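Putative hemoglobin-like oxygen-binding protein (Pseudoalteromonas haloplanktis, PDB 4UUR) binds heme and probably oxygen, as a cold-adapted group II truncated hemoglobin of an Antarctic marine bacterium. Local coordinates at residues Q67-F70 against E71-S74; Y111-N114 against K115-D118; G135-A138 against S139-N143. One frame throughout, in Å; residues are numbered along the deposited sequence.

Contact 1 of 3, residues Q67-F70 against E71-S74; sequences QVFF and EFLS. With HEM (protoporphyrin IX containing Fe), chain C.
Phe-69 and Leu-73, one helical turn apart, meet side chain to side chain beside the heme. The branch point of Leu-73 lies above the centre of the Phe-69 ring, and its CD1 makes an off-centre CH-pi contact, 4.2 Å from the ring centroid and 29° off the normal. With chi1 at -171°, CG opposite the backbone N, the Phe-69 ring swings out until CE1 comes within 4.0 Å of heme CHD. On the next residue position facing the cofactor, Phe-72 sets CE2 3.6 Å from heme CAC, at a vinyl group, while its CD2 brushes Phe-69 CE1 at 4.3 Å. Val-68 CG1 adds a contact to the heme propionate, 3.7 Å from O1D. Opposite the porphyrin iron's link to His-96, a water binds the metal at 2.2 Å, on the side where Phe-69 lies.

The polar ends turn away from the heme. Gln-67 NE2 donates to Glu-71 OE2, amide and carboxylate planes 46° apart, although the modelled separation is too short to be trusted; Glu-71 OE1 is held by His-87. The backbone bond from Glu-71 N to Gln-67 O, 2.9 Å and nearly straight, is part of the turn bringing both side chains to one flank.

Beyond residues 67-74, Phe-41 meets the Phe-69 ring, Trp-76 stacks on Phe-72, and Ser-74 OG bonds to Pro-80 O. A helix setting one aromatic ring over the heme on its water-bound side and another at its rim is characteristic of the distal E helix in the two-over-two fold of truncated hemoglobins.

Contact 2 of 3, residues Y111-N114 against K115-D118; sequences YCMN and KTLD
A lysine laid over a tyrosine one turn earlier, Lys-115 on Tyr-111, marks the outer flank of helix 103-120, the G helix of the truncated globin fold. Lys-115 CD sits over one face of the ring, 4.0 Å from its centroid and displaced toward the rim, as a CH-pi contact. Bends at chi3 and chi4 then carry the ammonium group past the ring toward the phenol oxygen, where NZ makes a weak hydrogen bond to Tyr-111 OH at 3.4 Å. The stronger partner of that hydroxyl is Asp-48, and Tyr-50 meets the same ring edge-to-face. Replacing Tyr-111 by an alanine would probably leave Asp-48 without its phenol partner and Lys-115 CD without the ring face it lies on, setting that chain free to turn.

On another flank Thr-116 grips Cys-112 O twice. OG1 donates at 2.9 Å and the backbone N at 3.1 Å, reaching the oxygen from opposite faces of its carbonyl plane. The first torsion, chi1 -67°, turns OG1 back alongside the backbone N, so a buried hydroxyl is satisfied by its own helix.

A third, apolar flank pairs Met-113 with Leu-117. Met-113 CG lies 3.9 Å from Leu-117 CD1, and SD comes equally close to Leu-117 CG; the same two residues are joined by the backbone bond from Leu-117 N to Met-113 O, 2.8 Å.

The buried side of the helix is shared between two neighbours, with Met-113 between them: Cys-112, Met-113 and Thr-116 press on Phe-41 of helix 31-45, Met-113 and Leu-117 on Phe-134 of helix 124-141, while the carboxylate of Asp-118 forms a salt bridge with Lys-131 of that same helix.

Contact 3 of 3, residues G135-A138 against S139-N143; sequences GQLA and SHMIN. With HEM (protoporphyrin IX containing Fe), chain C.
Met-141 folds back along its own helix toward Leu-137, one turn earlier, and reaches the heme on the way. Its CB rests 3.6 Å from Ala-138 O. CG comes next, 3.8 Å from heme CHC, a methine bridge, and 3.5 Å from Leu-137 O. Beyond CG, chi2 of -59° sets SD to one side, and chi3 of 102° then turns the methyl back toward the preceding turn. CE therefore ends 3.4 Å from Leu-137 O and 4.1 Å from Leu-137 CD2, the two side chains lying side by side and pointing the same way.

Leu-137 extends its other methyl to the cofactor, with CD1 3.6 Å from heme CBC at a vinyl group. Ala-138 meets the neighbouring heme methyl with its backbone, N standing 3.6 Å from CMC; a side chain this small probably allows the close approach. Met-141 lies under the heme on the side of the axial His-96, which it touches directly; Leu-137 and Ala-138 line the rim.

The backbone tightens here. Met-141 N bonds to Ala-138 O, three residues back, at 3.2 Å, with the donor well above the carbonyl plane, and only weakly to Leu-137 O. Farther back, His-140 N makes the regular bond to Gln-136 O.

Helix 124-141 thus borders the proximal side of the pocket, between two neighbours. Leu-137 and Met-141 pack on Leu-92 of helix 92-95, whose Arg-93 holds the carbonyls of His-140 and Ile-142, and Ala-138 and Ile-142 lean on Arg-106 of helix 103-120.

How the contacts relate
All three contacts are local, each along a separate helix. Contact 1 is core: nearly all its residues are buried, and aromatic rings dominate. Contacts 2 and 3 are partly buried, each with one flank inward and another toward the surface. Contacts 1 and 3 share the heme, meeting it at its rim and from the water-bound and the histidine side respectively, while contact 2 has no residue in the pocket. It still joins the core, since Met-113 CE packs on Phe-69 CZ of contact 1 at 3.7 Å. Contacts 2 and 3 do not touch; aliphatic chains and methionine replace aromatics in contact 3, and contact 2 combines a tyrosine-lysine pair outside with methionine and leucine inside.

Contact 1 of 3, residues Q67-F70 against E71-S74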
loop_
_atom_site.group_PDB
_atom_site.type_symbol
_atom_site.label_atom_id
_atom_site.label_comp_id
_atom_site.label_asym_id
_atom_site.label_seq_id
_atom_site.Cartn_x
_atom_site.Cartn_y
_atom_site.Cartn_z
ATOM N N GLN A 67 -1.815 5.167 9.419
ATOM C CA GLN A 67 -3.197 4.938 9.835
ATOM C C GLN A 67 -4.139 4.980 8.630
ATOM O O GLN A 67 -4.954 4.089 8.424
ATOM C CB GLN A 67 -3.590 5.986 10.879
ATOM C CG GLN A 67 -5.064 6.038 11.299
ATOM C CD GLN A 67 -5.570 4.730 11.878
ATOM O OE1 GLN A 67 -4.914 4.091 12.723
ATOM N NE2 GLN A 67 -6.744 4.311 11.420
ATOM N N VAL A 68 -4.003 5.999 7.798
ATOM C CA VAL A 68 -4.854 6.114 6.606
ATOM C C VAL A 68 -4.680 4.937 5.674
ATOM O O VAL A 68 -5.658 4.364 5.228
ATOM C CB VAL A 68 -4.593 7.425 5.847
ATOM C CG1 VAL A 68 -5.281 7.430 4.490
ATOM C CG2 VAL A 68 -5.114 8.591 6.669
ATOM N N PHE A 69 -3.434 4.571 5.354
ATOM C CA PHE A 69 -3.191 3.430 4.460
ATOM C C PHE A 69 -3.813 2.170 5.049
ATOM O O PHE A 69 -4.372 1.384 4.314
ATOM C CB PHE A 69 -1.697 3.203 4.252
ATOM C CG PHE A 69 -1.368 2.191 3.187
ATOM C CD1 PHE A 69 -1.867 2.308 1.912
ATOM C CD2 PHE A 69 -0.508 1.172 3.440
ATOM C CE1 PHE A 69 -1.574 1.383 0.921
ATOM C CE2 PHE A 69 -0.137 0.284 2.469
ATOM C CZ PHE A 69 -0.679 0.378 1.201
ATOM N N PHE A 70 -3.702 1.973 6.357
ATOM C CA PHE A 70 -4.357 0.833 7.022
ATOM C C PHE A 70 -5.872 0.837 6.779
ATOM O O PHE A 70 -6.445 -0.171 6.313
ATOM C CB PHE A 70 -4.092 0.859 8.525
ATOM C CG PHE A 70 -5.119 0.125 9.337
ATOM C CD1 PHE A 70 -5.235 -1.261 9.258
ATOM C CD2 PHE A 70 -5.957 0.816 10.213
ATOM C CE1 PHE A 70 -6.181 -1.942 10.016
ATOM C CE2 PHE A 70 -6.910 0.146 10.972
ATOM C CZ PHE A 70 -7.030 -1.234 10.864
ATOM N N GLU A 71 -6.502 1.979 7.090
ATOM C CA GLU A 71 -7.916 2.192 6.840
ATOM C C GLU A 71 -8.241 1.805 5.439
ATOM O O GLU A 71 -9.252 1.158 5.205
ATOM C CB GLU A 71 -8.308 3.660 7.071
ATOM C CG GLU A 71 -8.516 4.017 8.529
ATOM C CD GLU A 71 -8.267 5.490 8.848
ATOM O OE1 GLU A 71 -8.386 6.414 7.994
ATOM O OE2 GLU A 71 -7.913 5.733 10.000
ATOM N N PHE A 72 -7.375 2.157 4.489
ATOM C CA PHE A 72 -7.650 1.784 3.088
ATOM C C PHE A 72 -7.597 0.297 2.881
ATOM O O PHE A 72 -8.511 -0.278 2.266
ATOM C CB PHE A 72 -6.724 2.468 2.108
ATOM C CG PHE A 72 -6.786 1.902 0.730
ATOM C CD1 PHE A 72 -7.816 2.254 -0.142
ATOM C CD2 PHE A 72 -5.789 1.018 0.285
ATOM C CE1 PHE A 72 -7.850 1.728 -1.433
ATOM C CE2 PHE A 72 -5.808 0.505 -0.984
ATOM C CZ PHE A 72 -6.839 0.857 -1.852
ATOM N N LEU A 73 -6.545 -0.315 3.418
ATOM C CA LEU A 73 -6.340 -1.773 3.306
ATOM C C LEU A 73 -7.474 -2.572 3.949
ATOM O O LEU A 73 -7.889 -3.559 3.396
ATOM C CB LEU A 73 -4.993 -2.215 3.902
ATOM C CG LEU A 73 -3.785 -1.835 3.074
ATOM C CD1 LEU A 73 -2.512 -2.341 3.745
ATOM C CD2 LEU A 73 -3.926 -2.354 1.664
ATOM N N SER A 74 -7.981 -2.155 5.098
ATOM C CA SER A 74 -9.092 -2.894 5.671
ATOM C C SER A 74 -10.260 -3.102 4.675
ATOM O O SER A 74 -10.758 -4.199 4.561
ATOM C CB SER A 74 -9.616 -2.258 6.934
ATOM O OG SER A 74 -10.881 -2.855 7.248
HETATM C CHA HEM C . -1.138 8.748 -0.356
HETATM C CHB HEM C . 2.801 8.175 -3.161
HETATM C CHC HEM C . 0.719 4.202 -5.023
HETATM C CHD HEM C . -2.572 4.347 -1.565
HETATM C C1A HEM C . 0.084 8.951 -0.971
HETATM C C2A HEM C . 0.939 10.024 -0.715
HETATM C C3A HEM C . 2.049 9.844 -1.485
HETATM C C4A HEM C . 1.892 8.665 -2.250
HETATM C CMA HEM C . 3.263 10.763 -1.543
HETATM C CAA HEM C . 0.713 11.189 0.228
HETATM C CBA HEM C . 0.440 10.750 1.666
HETATM C CGA HEM C . 0.926 11.704 2.737
HETATM O O1A HEM C . 2.123 11.958 2.986
HETATM O O2A HEM C . 0.053 12.224 3.451
HETATM C C1B HEM C . 2.541 7.042 -3.950
HETATM C C2B HEM C . 3.325 6.639 -5.072
HETATM C C3B HEM C . 2.732 5.524 -5.606
HETATM C C4B HEM C . 1.534 5.308 -4.800
HETATM C CMB HEM C . 4.612 7.332 -5.488
HETATM C CAB HEM C . 2.969 4.599 -6.759
HETATM C CBB HEM C . 3.845 4.857 -7.673
HETATM C C1C HEM C . -0.324 3.808 -4.193
HETATM C C2C HEM C . -1.042 2.604 -4.258
HETATM C C3C HEM C . -1.999 2.676 -3.275
HETATM C C4C HEM C . -1.813 3.905 -2.597
HETATM C CMC HEM C . -0.802 1.501 -5.281
HETATM C CAC HEM C . -3.017 1.692 -2.847
HETATM C CBC HEM C . -3.035 0.444 -3.303
HETATM C C1D HEM C . -2.428 5.590 -1.032
HETATM C C2D HEM C . -3.394 6.092 -0.058
HETATM C C3D HEM C . -2.992 7.300 0.270
HETATM C C4D HEM C . -1.791 7.548 -0.512
HETATM C CMD HEM C . -4.628 5.430 0.490
HETATM C CAD HEM C . -3.698 8.260 1.213
HETATM C CBD HEM C . -4.533 9.168 0.305
HETATM C CGD HEM C . -5.418 10.172 1.053
HETATM O O1D HEM C . -5.337 10.344 2.279
HETATM O O2D HEM C . -6.263 10.870 0.458
HETATM N NA HEM C . 0.710 8.099 -1.889
HETATM N NB HEM C . 1.517 6.218 -3.849
HETATM N NC HEM C . -0.784 4.547 -3.174
HETATM N ND HEM C . -1.462 6.457 -1.239
HETATM FE FE HEM C . -0.056 6.350 -2.485
HETATM O O HOH W 1 1.145 5.364 -0.938
#

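Contact 2 of 3, residues Y111-N114 against K115-D118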
loop_
_atom_site.group_PDB
_atom_site.type_symbol
_atom_site.label_atom_id
_atom_site.label_comp_id
_atom_site.label_asym_id
_atom_site.label_seq_id
_atom_site.Cartn_x
_atom_site.Cartn_y
_atom_site.Cartn_z
ATOM N N TYR A 111 8.522 -2.456 -5.059
ATOM C CA TYR A 111 9.640 -3.072 -4.363
ATOM C C TYR A 111 9.375 -3.157 -2.856
ATOM O O TYR A 111 9.542 -4.205 -2.256
ATOM C CB TYR A 111 10.898 -2.262 -4.693
ATOM C CG TYR A 111 12.074 -2.527 -3.817
ATOM C CD1 TYR A 111 12.237 -1.829 -2.642
ATOM C CD2 TYR A 111 13.050 -3.462 -4.182
ATOM C CE1 TYR A 111 13.328 -2.058 -1.815
ATOM C CE2 TYR A 111 14.159 -3.692 -3.374
ATOM C CZ TYR A 111 14.294 -2.980 -2.206
ATOM O OH TYR A 111 15.354 -3.197 -1.382
ATOM N N CYS A 112 8.943 -2.049 -2.251
ATOM C CA CYS A 112 8.547 -2.048 -0.851
ATOM C C CYS A 112 7.377 -2.986 -0.594
ATOM O O CYS A 112 7.394 -3.714 0.399
ATOM C CB CYS A 112 8.140 -0.647 -0.408
ATOM S SG CYS A 112 9.542 0.451 -0.223
ATOM N N MET A 113 6.343 -2.950 -1.445
ATOM C CA MET A 113 5.140 -3.785 -1.162
ATOM C C MET A 113 5.376 -5.312 -1.435
ATOM O O MET A 113 4.874 -6.186 -0.697
ATOM C CB MET A 113 3.924 -3.259 -1.914
ATOM C CG MET A 113 2.669 -4.068 -1.695
ATOM S SD MET A 113 2.244 -4.091 0.050
ATOM C CE MET A 113 1.535 -2.426 0.220
ATOM N N ASN A 114 6.158 -5.626 -2.471
ATOM C CA ASN A 114 6.703 -7.013 -2.650
ATOM C C ASN A 114 7.428 -7.552 -1.408
ATOM O O ASN A 114 7.121 -8.624 -0.889
ATOM C CB ASN A 114 7.634 -7.076 -3.872
ATOM C CG ASN A 114 6.877 -6.912 -5.195
ATOM O OD1 ASN A 114 5.696 -7.226 -5.307
ATOM N ND2 ASN A 114 7.547 -6.355 -6.183
ATOM N N LYS A 115 8.394 -6.806 -0.927
ATOM C CA LYS A 115 9.094 -7.204 0.285
ATOM C C LYS A 115 8.168 -7.403 1.483
ATOM O O LYS A 115 8.373 -8.342 2.295
ATOM C CB LYS A 115 10.145 -6.170 0.629
ATOM C CG LYS A 115 11.323 -6.187 -0.338
ATOM C CD LYS A 115 12.407 -5.227 0.113
ATOM C CE LYS A 115 13.638 -5.952 0.644
ATOM N NZ LYS A 115 14.489 -6.346 -0.523
ATOM N N THR A 116 7.164 -6.518 1.600
ATOM C CA THR A 116 6.189 -6.585 2.660
ATOM C C THR A 116 5.340 -7.863 2.552
ATOM O O THR A 116 5.102 -8.555 3.544
ATOM C CB THR A 116 5.247 -5.345 2.585
ATOM O OG1 THR A 116 6.012 -4.165 2.886
ATOM C CG2 THR A 116 4.039 -5.454 3.549
ATOM N N LEU A 117 4.819 -8.117 1.363
ATOM C CA LEU A 117 3.933 -9.255 1.135
ATOM C C LEU A 117 4.644 -10.611 1.270
ATOM O O LEU A 117 4.055 -11.546 1.832
ATOM C CB LEU A 117 3.245 -9.151 -0.225
ATOM C CG LEU A 117 2.264 -7.976 -0.299
ATOM C CD1 LEU A 117 1.731 -7.810 -1.696
ATOM C CD2 LEU A 117 1.125 -8.142 0.658
ATOM N N ASP A 118 5.899 -10.695 0.833
ATOM C CA ASP A 118 6.730 -11.861 1.171
ATOM C C ASP A 118 6.789 -12.116 2.681
ATOM O O ASP A 118 6.698 -13.265 3.134
ATOM C CB ASP A 118 8.179 -11.729 0.625
ATOM C CG ASP A 118 8.251 -11.936 -0.869
ATOM O OD1 ASP A 118 7.204 -12.277 -1.451
ATOM O OD2 ASP A 118 9.320 -11.702 -1.482
#

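Contact 3 of 3, residues G135-A138 against S139-N143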
loop_
_atom_site.group_PDB
_atom_site.type_symbol
_atom_site.label_atom_id
_atom_site.label_comp_id
_atom_site.label_asym_id
_atom_site.label_seq_id
_atom_site.Cartn_x
_atom_site.Cartn_y
_atom_site.Cartn_z
ATOM N N GLY A 135 0.391 -4.350 -8.060
ATOM C CA GLY A 135 1.187 -4.010 -9.251
ATOM C C GLY A 135 0.383 -3.221 -10.293
ATOM O O GLY A 135 0.887 -2.288 -10.912
ATOM N N GLN A 136 -0.870 -3.590 -10.461
ATOM C CA GLN A 136 -1.747 -2.909 -11.400
ATOM C C GLN A 136 -2.171 -1.525 -10.895
ATOM O O GLN A 136 -2.014 -0.546 -11.613
ATOM C CB GLN A 136 -2.985 -3.768 -11.713
ATOM C CG GLN A 136 -2.795 -4.669 -12.918
ATOM C CD GLN A 136 -3.890 -5.703 -13.084
ATOM O OE1 GLN A 136 -4.829 -5.792 -12.286
ATOM N NE2 GLN A 136 -3.771 -6.498 -14.133
ATOM N N LEU A 137 -2.726 -1.462 -9.683
ATOM C CA LEU A 137 -3.003 -0.188 -9.016
ATOM C C LEU A 137 -1.837 0.798 -9.083
ATOM O O LEU A 137 -2.024 1.935 -9.495
ATOM C CB LEU A 137 -3.407 -0.406 -7.569
ATOM C CG LEU A 137 -4.907 -0.416 -7.388
ATOM C CD1 LEU A 137 -5.251 -0.555 -5.901
ATOM C CD2 LEU A 137 -5.501 0.865 -7.977
ATOM N N ALA A 138 -0.638 0.344 -8.733
ATOM C CA ALA A 138 0.576 1.167 -8.803
ATOM C C ALA A 138 0.806 1.706 -10.181
ATOM O O ALA A 138 1.095 2.885 -10.320
ATOM C CB ALA A 138 1.817 0.409 -8.374
ATOM N N SER A 139 0.678 0.858 -11.199
ATOM C CA SER A 139 0.891 1.327 -12.566
ATOM C C SER A 139 -0.157 2.369 -12.963
ATOM O O SER A 139 0.161 3.306 -13.625
ATOM C CB SER A 139 0.943 0.155 -13.554
ATOM O OG SER A 139 2.286 -0.314 -13.624
ATOM N N HIS A 140 -1.379 2.197 -12.480
ATOM C CA HIS A 140 -2.521 3.082 -12.713
ATOM C C HIS A 140 -2.265 4.495 -12.182
ATOM O O HIS A 140 -2.817 5.428 -12.713
ATOM C CB HIS A 140 -3.753 2.467 -12.013
ATOM C CG HIS A 140 -5.053 3.185 -12.236
ATOM N ND1 HIS A 140 -5.375 3.829 -13.413
ATOM C CD2 HIS A 140 -6.155 3.284 -11.445
ATOM C CE1 HIS A 140 -6.592 4.335 -13.320
ATOM N NE2 HIS A 140 -7.091 4.016 -12.136
ATOM N N MET A 141 -1.456 4.636 -11.124
ATOM C CA MET A 141 -1.172 5.951 -10.523
ATOM C C MET A 141 -0.178 6.742 -11.334
ATOM O O MET A 141 -0.055 7.946 -11.147
ATOM C CB MET A 141 -0.546 5.820 -9.134
ATOM C CG MET A 141 -1.306 5.027 -8.111
ATOM S SD MET A 141 -2.917 5.718 -7.828
ATOM C CE MET A 141 -3.955 4.604 -8.787
ATOM N N ILE A 142 0.570 6.062 -12.201
ATOM C CA ILE A 142 1.668 6.695 -12.924
ATOM C C ILE A 142 1.017 7.834 -13.675
ATOM O O ILE A 142 -0.022 7.629 -14.286
ATOM C CB ILE A 142 2.348 5.719 -13.891
ATOM C CG1 ILE A 142 3.133 4.667 -13.093
ATOM C CG2 ILE A 142 3.261 6.454 -14.887
ATOM C CD1 ILE A 142 4.301 4.012 -13.821
ATOM N N ASN A 143 1.593 9.032 -13.567
ATOM C CA ASN A 143 1.104 10.217 -14.304
ATOM C C ASN A 143 2.197 11.055 -14.932
ATOM O O ASN A 143 1.948 12.143 -15.323
ATOM C CB ASN A 143 0.166 11.082 -13.437
ATOM C CG ASN A 143 0.809 11.552 -12.124
ATOM O OD1 ASN A 143 1.958 11.982 -12.119
ATOM N ND2 ASN A 143 0.054 11.469 -10.997
HETATM C CHA HEM C . -1.138 8.748 -0.356
HETATM C CHB HEM C . 2.801 8.175 -3.161
HETATM C CHC HEM C . 0.719 4.202 -5.023
HETATM C CHD HEM C . -2.572 4.347 -1.565
HETATM C C1A HEM C . 0.084 8.951 -0.971
HETATM C C2A HEM C . 0.939 10.024 -0.715
HETATM C C3A HEM C . 2.049 9.844 -1.485
HETATM C C4A HEM C . 1.892 8.665 -2.250
HETATM C CMA HEM C . 3.263 10.763 -1.543
HETATM C CAA HEM C . 0.713 11.189 0.228
HETATM C CBA HEM C . 0.440 10.750 1.666
HETATM C CGA HEM C . 0.926 11.704 2.737
HETATM O O1A HEM C . 2.123 11.958 2.986
HETATM O O2A HEM C . 0.053 12.224 3.451
HETATM C C1B HEM C . 2.541 7.042 -3.950
HETATM C C2B HEM C . 3.325 6.639 -5.072
HETATM C C3B HEM C . 2.732 5.524 -5.606
HETATM C C4B HEM C . 1.534 5.308 -4.800
HETATM C CMB HEM C . 4.612 7.332 -5.488
HETATM C CAB HEM C . 2.969 4.599 -6.759
HETATM C CBB HEM C . 3.845 4.857 -7.673
HETATM C C1C HEM C . -0.324 3.808 -4.193
HETATM C C2C HEM C . -1.042 2.604 -4.258
HETATM C C3C HEM C . -1.999 2.676 -3.275
HETATM C C4C HEM C . -1.813 3.905 -2.597
HETATM C CMC HEM C . -0.802 1.501 -5.281
HETATM C CAC HEM C . -3.017 1.692 -2.847
HETATM C CBC HEM C . -3.035 0.444 -3.303
HETATM C C1D HEM C . -2.428 5.590 -1.032
HETATM C C2D HEM C . -3.394 6.092 -0.058
HETATM C C3D HEM C . -2.992 7.300 0.270
HETATM C C4D HEM C . -1.791 7.548 -0.512
HETATM C CMD HEM C . -4.628 5.430 0.490
HETATM C CAD HEM C . -3.698 8.260 1.213
HETATM C CBD HEM C . -4.533 9.168 0.305
HETATM C CGD HEM C . -5.418 10.172 1.053
HETATM O O1D HEM C . -5.337 10.344 2.279
HETATM O O2D HEM C . -6.263 10.870 0.458
HETATM N NA HEM C . 0.710 8.099 -1.889
HETATM N NB HEM C . 1.517 6.218 -3.849
HETATM N NC HEM C . -0.784 4.547 -3.174
HETATM N ND HEM C . -1.462 6.457 -1.239
HETATM FE FE HEM C . -0.056 6.350 -2.485
HETATM O O HOH W 1 1.145 5.364 -0.938
#